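Local coordinates for protein probable serine protease HTRA3 (Homo sapiens, PDB 2P3W) that probably cleaves proteins as a serine protease of the HtrA family, and uses its PDZ domain to bind peptides with a hydrophobic C-terminus, at residues D57-V62 with S71-A76. Residues are numbered along the deposited sequence; the frame is centred on the assembly and turned at random.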
loop_
_atom_site.group_PDB
_atom_site.type_symbol
_atom_site.label_atom_id
_atom_site.label_comp_id
_atom_site.label_asym_id
_atom_site.label_seq_id
_atom_site.Cartn_x
_atom_site.Cartn_y
_atom_site.Cartn_z
ATOM N N ASP A 57 -3.061 -5.654 -14.183
ATOM C CA ASP A 57 -1.942 -5.572 -15.127
ATOM C C ASP A 57 -0.931 -6.648 -14.782
ATOM O O ASP A 57 -0.771 -7.007 -13.612
ATOM C CB ASP A 57 -1.280 -4.202 -15.056
ATOM C CG ASP A 57 -2.022 -3.134 -15.814
ATOM O OD1 ASP A 57 -3.040 -3.431 -16.475
ATOM O OD2 ASP A 57 -1.520 -1.984 -15.781
ATOM N N ILE A 58 -0.275 -7.217 -15.782
ATOM C CA ILE A 58 0.875 -8.094 -15.509
ATOM C C ILE A 58 2.142 -7.443 -16.045
ATOM O O ILE A 58 2.228 -7.154 -17.237
ATOM C CB ILE A 58 0.673 -9.501 -16.115
ATOM C CG1 ILE A 58 -0.570 -10.183 -15.529
ATOM C CG2 ILE A 58 1.902 -10.393 -15.862
ATOM C CD1 ILE A 58 -1.092 -11.382 -16.288
ATOM N N ILE A 59 3.136 -7.266 -15.180
ATOM C CA ILE A 59 4.404 -6.645 -15.528
ATOM C C ILE A 59 5.325 -7.788 -15.937
ATOM O O ILE A 59 5.563 -8.727 -15.157
ATOM C CB ILE A 59 4.988 -5.805 -14.356
ATOM C CG1 ILE A 59 3.979 -4.726 -13.906
ATOM C CG2 ILE A 59 6.308 -5.181 -14.770
ATOM C CD1 ILE A 59 4.334 -4.029 -12.639
ATOM N N VAL A 60 5.807 -7.749 -17.186
ATOM C CA VAL A 60 6.613 -8.834 -17.732
ATOM C C VAL A 60 8.097 -8.527 -17.981
ATOM O O VAL A 60 8.899 -9.449 -18.031
ATOM C CB VAL A 60 5.960 -9.436 -18.987
ATOM C CG1 VAL A 60 4.577 -10.002 -18.611
ATOM C CG2 VAL A 60 5.831 -8.406 -20.092
ATOM N N LYS A 61 8.461 -7.251 -18.114
ATOM C CA LYS A 61 9.851 -6.848 -18.258
ATOM C C LYS A 61 10.100 -5.511 -17.588
ATOM O O LYS A 61 9.186 -4.700 -17.429
ATOM C CB LYS A 61 10.238 -6.723 -19.736
ATOM C CG LYS A 61 10.278 -8.035 -20.475
ATOM C CD LYS A 61 10.942 -7.880 -21.850
ATOM C CE LYS A 61 11.141 -9.239 -22.515
ATOM N NZ LYS A 61 12.251 -10.016 -21.870
ATOM N N VAL A 62 11.336 -5.322 -17.149
ATOM C CA VAL A 62 11.797 -4.034 -16.637
ATOM C C VAL A 62 13.114 -3.698 -17.332
ATOM O O VAL A 62 14.048 -4.500 -17.319
ATOM C CB VAL A 62 11.950 -4.036 -15.102
ATOM C CG1 VAL A 62 12.853 -5.172 -14.609
ATOM C CG2 VAL A 62 12.472 -2.695 -14.594
ATOM N N SER A 71 10.619 -10.623 -6.242
ATOM C CA SER A 71 11.906 -10.161 -5.696
ATOM C C SER A 71 12.736 -9.387 -6.723
ATOM O O SER A 71 13.519 -8.477 -6.359
ATOM C CB SER A 71 12.713 -11.345 -5.158
ATOM O OG SER A 71 13.072 -12.252 -6.196
ATOM N N GLU A 72 12.587 -9.744 -8.002
ATOM C CA GLU A 72 13.332 -9.074 -9.068
ATOM C C GLU A 72 12.810 -7.665 -9.256
ATOM O O GLU A 72 13.587 -6.748 -9.505
ATOM C CB GLU A 72 13.214 -9.842 -10.390
ATOM C CG GLU A 72 13.846 -11.224 -10.344
ATOM C CD GLU A 72 13.483 -12.094 -11.527
ATOM O OE1 GLU A 72 12.420 -11.902 -12.139
ATOM O OE2 GLU A 72 14.270 -13.004 -11.831
ATOM N N LEU A 73 11.497 -7.465 -9.130
ATOM C CA LEU A 73 10.944 -6.116 -9.287
ATOM C C LEU A 73 11.307 -5.258 -8.059
ATOM O O LEU A 73 11.660 -4.069 -8.166
ATOM C CB LEU A 73 9.435 -6.156 -9.503
ATOM C CG LEU A 73 8.785 -4.779 -9.715
ATOM C CD1 LEU A 73 9.399 -3.985 -10.903
ATOM C CD2 LEU A 73 7.294 -5.016 -9.897
ATOM N N GLN A 74 11.210 -5.853 -6.884
ATOM C CA GLN A 74 11.696 -5.177 -5.670
ATOM C C GLN A 74 13.138 -4.660 -5.866
ATOM O O GLN A 74 13.448 -3.507 -5.536
ATOM C CB GLN A 74 11.638 -6.132 -4.479
ATOM C CG GLN A 74 11.843 -5.421 -3.162
ATOM C CD GLN A 74 11.879 -6.355 -1.976
ATOM O OE1 GLN A 74 11.389 -7.491 -2.041
ATOM N NE2 GLN A 74 12.474 -5.889 -0.874
ATOM N N GLU A 75 14.017 -5.494 -6.412
ATOM C CA GLU A 75 15.416 -5.104 -6.612
ATOM C C GLU A 75 15.519 -3.964 -7.643
ATOM O O GLU A 75 16.300 -3.027 -7.474
ATOM C CB GLU A 75 16.263 -6.312 -7.041
ATOM C CG GLU A 75 17.715 -6.017 -7.431
ATOM C CD GLU A 75 18.649 -5.825 -6.256
ATOM O OE1 GLU A 75 18.188 -5.435 -5.157
ATOM O OE2 GLU A 75 19.871 -6.085 -6.442
ATOM N N ALA A 76 14.742 -4.046 -8.716
ATOM C CA ALA A 76 14.731 -2.952 -9.721
ATOM C C ALA A 76 14.262 -1.618 -9.147
ATOM O O ALA A 76 14.863 -0.575 -9.407
ATOM C CB ALA A 76 13.910 -3.327 -10.904
#
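Ile-59 and Val-62 meet Leu-73 and Ala-76 through methyl groups, and neither segment brings a flat side chain to the interface. The four residues join two elements of the PDZ fold, strand 58-62 of its antiparallel sheet and helix 70-79, which packs against it. The surface buried is small, 156 Å², yet all four residues are buried.

One pair is Ile-59 and Leu-73. Their side chains cross at about a right angle, and the terminal methyl CD1 of Ile-59 rests 4.2 Å from CD2 of Leu-73. Leu-73 reaches this position with CG anti to its backbone N (chi1 -178°), an extension from the helix that carries the branched end toward the strand. Around them, Ile-10, Met-12 and Ile-37 pack on Leu-73, and Leu-67 touches both Ile-59 and Val-62, extending the apolar packing between helix and sheet.

Near the end of the strand, Val-62 turns its CB toward Ala-76, where the two backbones come nearest, 7.6 Å between the CA atoms. Elsewhere on the helix, Gln-74, which also touches Met-12 of strand 10-14, accepts a hydrogen bond at OE1 from Arg-110 NE of the second subunit, and Ser-71 packs on the same arginine. This is consistent with the engineered C-terminal ligand sequence of one copy occupying the peptide groove of the other, a groove that this helix flanks in PDZ domains. Within the contact itself, Ala-76 CB faces both branches of Val-62: CG2, anti to the valine backbone N, at 4.0 Å, and CG1 slightly farther, at 4.3 Å.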